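Local coordinates for putative polysaccharide deacetylase (Bdellovibrio bacteriovorus HD100, PDB 5JP6), which probably removes acetyl groups from peptidoglycan as a zinc-binding esterase of carbohydrate esterase family 4, acting during predation on other bacteria, at residues A[35-40]-A[308-313]. The protein carries 1 engineered substitution. Sequence-based numbering, arbitrary orientation.
Sequences SDNQSA and WRTQSN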
ATOM      1  N   SER A  35      10.933  -0.766 -17.509  1.00 37.98           N
ATOM      2  CA  SER A  35      10.785   0.402 -18.389  1.00 36.88           C
ATOM      3  C   SER A  35       9.530   1.234 -18.097  1.00 35.74           C
ATOM      4  O   SER A  35       9.609   2.462 -18.007  1.00 36.06           O
ATOM      5  CB  SER A  35      10.727  -0.037 -19.866  1.00 42.49           C
ATOM      6  OG  SER A  35      10.478   1.103 -20.702  1.00 48.71           O
ATOM      7  N   ASP A  36       8.376   0.564 -17.978  1.00 35.26           N
ATOM      8  CA  ASP A  36       7.101   1.271 -17.734  1.00 34.54           C
ATOM      9  C   ASP A  36       7.113   1.938 -16.351  1.00 33.06           C
ATOM     10  O   ASP A  36       6.572   3.033 -16.176  1.00 33.72           O
ATOM     11  CB  ASP A  36       5.891   0.335 -17.801  1.00 37.93           C
ATOM     12  CG  ASP A  36       5.520  -0.075 -19.196  1.00 38.67           C
ATOM     13  OD1 ASP A  36       6.219   0.336 -20.140  1.00 43.63           O
ATOM     14  OD2 ASP A  36       4.507  -0.805 -19.344  1.00 46.17           O
ATOM     15  N   ASN A  37       7.730   1.284 -15.369  1.00 32.24           N
ATOM     16  CA  ASN A  37       7.800   1.850 -14.028  1.00 27.12           C
ATOM     17  C   ASN A  37       8.609   3.152 -14.027  1.00 27.44           C
ATOM     18  O   ASN A  37       8.307   4.094 -13.316  1.00 30.14           O
ATOM     19  CB  ASN A  37       8.419   0.858 -13.057  1.00 26.14           C
ATOM     20  CG  ASN A  37       8.387   1.358 -11.629  1.00 26.05           C
ATOM     21  OD1 ASN A  37       9.343   1.890 -11.124  1.00 28.95           O
ATOM     22  ND2 ASN A  37       7.258   1.146 -10.975  1.00 24.43           N
ATOM     23  N   GLN A  38       9.641   3.200 -14.840  1.00 29.42           N
ATOM     24  CA  GLN A  38      10.426   4.399 -14.931  1.00 35.48           C
ATOM     25  C   GLN A  38       9.823   5.499 -15.796  1.00 35.57           C
ATOM     26  O   GLN A  38      10.003   6.672 -15.490  1.00 38.45           O
ATOM     27  CB  GLN A  38      11.822   4.015 -15.388  1.00 38.06           C
ATOM     28  CG  GLN A  38      12.612   3.281 -14.297  1.00 46.25           C
ATOM     29  CD  GLN A  38      12.484   3.909 -12.877  1.00 50.08           C
ATOM     30  OE1 GLN A  38      13.017   5.020 -12.588  1.00 54.82           O
ATOM     31  NE2 GLN A  38      11.787   3.204 -11.984  1.00 34.75           N
ATOM     32  N   SER A  39       9.096   5.140 -16.848  1.00 35.60           N
ATOM     33  CA  SER A  39       8.596   6.141 -17.778  1.00 37.57           C
ATOM     34  C   SER A  39       7.223   6.718 -17.344  1.00 37.41           C
ATOM     35  O   SER A  39       6.851   7.835 -17.768  1.00 40.06           O
ATOM     36  CB  SER A  39       8.573   5.561 -19.204  1.00 43.12           C
ATOM     37  OG  SER A  39       7.621   4.528 -19.326  1.00 44.31           O
ATOM     38  N   ALA A  40       6.497   5.995 -16.486  1.00 35.31           N
ATOM     39  CA  ALA A  40       5.200   6.485 -15.977  1.00 38.58           C
ATOM     40  C   ALA A  40       5.362   7.835 -15.276  1.00 44.28           C
ATOM     41  O   ALA A  40       6.253   7.980 -14.449  1.00 41.68           O
ATOM     42  CB  ALA A  40       4.572   5.465 -15.038  1.00 40.78           C
ATOM     43  N   TRP A 308       5.245   3.834  -5.445  1.00 21.88           N
ATOM     44  CA  TRP A 308       5.082   2.801  -6.500  1.00 23.60           C
ATOM     45  C   TRP A 308       6.307   2.741  -7.424  1.00 22.65           C
ATOM     46  O   TRP A 308       6.494   1.751  -8.143  1.00 23.76           O
ATOM     47  CB  TRP A 308       3.811   3.087  -7.319  1.00 25.12           C
ATOM     48  CG  TRP A 308       3.767   4.461  -7.931  1.00 26.86           C
ATOM     49  CD1 TRP A 308       3.189   5.577  -7.403  1.00 27.80           C
ATOM     50  CD2 TRP A 308       4.338   4.862  -9.195  1.00 27.02           C
ATOM     51  NE1 TRP A 308       3.377   6.640  -8.241  1.00 31.87           N
ATOM     52  CE2 TRP A 308       4.087   6.238  -9.339  1.00 33.34           C
ATOM     53  CE3 TRP A 308       5.070   4.202 -10.188  1.00 30.35           C
ATOM     54  CZ2 TRP A 308       4.493   6.952 -10.456  1.00 32.04           C
ATOM     55  CZ3 TRP A 308       5.488   4.933 -11.290  1.00 33.49           C
ATOM     56  CH2 TRP A 308       5.187   6.279 -11.415  1.00 38.35           C
ATOM     57  N   ARG A 309       7.089   3.825  -7.479  1.00 21.83           N
ATOM     58  CA  ARG A 309       8.210   3.910  -8.412  1.00 25.15           C
ATOM     59  C   ARG A 309       9.474   3.340  -7.775  1.00 24.57           C
ATOM     60  O   ARG A 309       9.848   3.705  -6.675  1.00 24.78           O
ATOM     61  CB  ARG A 309       8.422   5.367  -8.867  1.00 25.50           C
ATOM     62  CG  ARG A 309       9.277   5.443 -10.120  1.00 29.53           C
ATOM     63  CD  ARG A 309       9.767   6.829 -10.416  1.00 31.25           C
ATOM     64  NE  ARG A 309       8.707   7.778 -10.667  1.00 31.91           N
ATOM     65  CZ  ARG A 309       8.075   7.924 -11.831  1.00 35.05           C
ATOM     66  NH1 ARG A 309       8.313   7.079 -12.837  1.00 34.64           N
ATOM     67  NH2 ARG A 309       7.183   8.897 -11.963  1.00 38.54           N
ATOM     68  N   THR A 310      10.142   2.444  -8.468  1.00 22.78           N
ATOM     69  CA  THR A 310      11.446   1.956  -8.032  1.00 22.81           C
ATOM     70  C   THR A 310      12.385   3.152  -7.946  1.00 22.78           C
ATOM     71  O   THR A 310      12.537   3.933  -8.910  1.00 24.99           O
ATOM     72  CB  THR A 310      12.021   0.905  -8.972  1.00 27.20           C
ATOM     73  OG1 THR A 310      11.097  -0.173  -9.113  1.00 27.84           O
ATOM     74  CG2 THR A 310      13.380   0.360  -8.465  1.00 31.65           C
ATOM     75  N   GLN A 311      13.045   3.256  -6.796  1.00 22.66           N
ATOM     76  CA  GLN A 311      13.937   4.381  -6.516  1.00 22.34           C
ATOM     77  C   GLN A 311      14.691   4.059  -5.237  1.00 20.75           C
ATOM     78  O   GLN A 311      14.277   3.157  -4.494  1.00 22.46           O
ATOM     79  CB  GLN A 311      13.163   5.656  -6.324  1.00 24.00           C
ATOM     80  CG  GLN A 311      12.193   5.637  -5.149  1.00 22.66           C
ATOM     81  CD  GLN A 311      11.157   6.748  -5.229  1.00 24.44           C
ATOM     82  OE1 GLN A 311      11.484   7.928  -5.081  1.00 29.08           O
ATOM     83  NE2 GLN A 311       9.923   6.381  -5.488  1.00 25.85           N
ATOM     84  N   SER A 312      15.753   4.800  -4.964  1.00 22.63           N
ATOM     85  CA  SER A 312      16.496   4.614  -3.716  1.00 20.88           C
ATOM     86  C   SER A 312      15.655   5.040  -2.519  1.00 20.05           C
ATOM     87  O   SER A 312      14.721   5.850  -2.644  1.00 21.28           O
ATOM     88  CB  SER A 312      17.783   5.424  -3.751  1.00 22.74           C
ATOM     89  OG  SER A 312      17.527   6.811  -3.861  1.00 22.80           O
ATOM     90  N   ASN A 313      16.017   4.542  -1.341  1.00 19.98           N
ATOM     91  CA  ASN A 313      15.382   5.023  -0.129  1.00 20.32           C
ATOM     92  C   ASN A 313      15.506   6.536  -0.008  1.00 19.69           C
ATOM     93  O   ASN A 313      14.558   7.226   0.355  1.00 20.73           O
ATOM     94  CB  ASN A 313      16.057   4.438   1.100  1.00 21.77           C
ATOM     95  CG  ASN A 313      15.786   2.959   1.332  1.00 21.34           C
ATOM     96  OD1 ASN A 313      15.401   2.229   0.466  1.00 21.91           O
ATOM     97  ND2 ASN A 313      16.099   2.522   2.567  1.00 21.10           N
TER
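Asn37 bonds through one buried carboxamide to the backbone on either side of Arg309. Its OD1 takes the backbone N of Thr310 at 2.8 Å, in the carbonyl plane and on a lone pair, while ND2 gives a nearly straight bond to Trp308 O, 3.0 Å away and almost exactly in the amide plane. Bonds at both ends of the amide fix its rotation and leave little doubt which end is oxygen. Beside it the indole of Trp308 stands steeply to that amide, planes 76° apart, and brings its six-membered ring against Ala40, CH2 lying 3.8 Å from CB. Trp46 stacks on the same indole and also touches Asn37 and Ala40, completing the packed side.

The contact ties the C-terminal end of helix 24-39, in the N-terminal helical part of the chain, to the loop that follows strand 303-304 in the NodB-type deacetylase domain; the side chain of Trp308 lies about 9 Å from the bound zinc ion. Where the helix ends, Arg309 comes in end-on: NH1 and NH2 both grip Ala40 O, each at 2.8 Å and with the oxygen close to the guanidinium plane. A bend at chi3 (-62°) turns this head back over Trp308 CH2, which lies 3.2 Å above the guanidinium plane, offset toward its rim. The positive head at a helix C-terminus probably suits the dipole there.

Toward solvent the grip slackens. Gln38, exposed and folded at chi2, reaches Thr310 O through NE2 with a longer 3.2 Å bond, Thr310 O lying 21° out of the Gln38 amide plane.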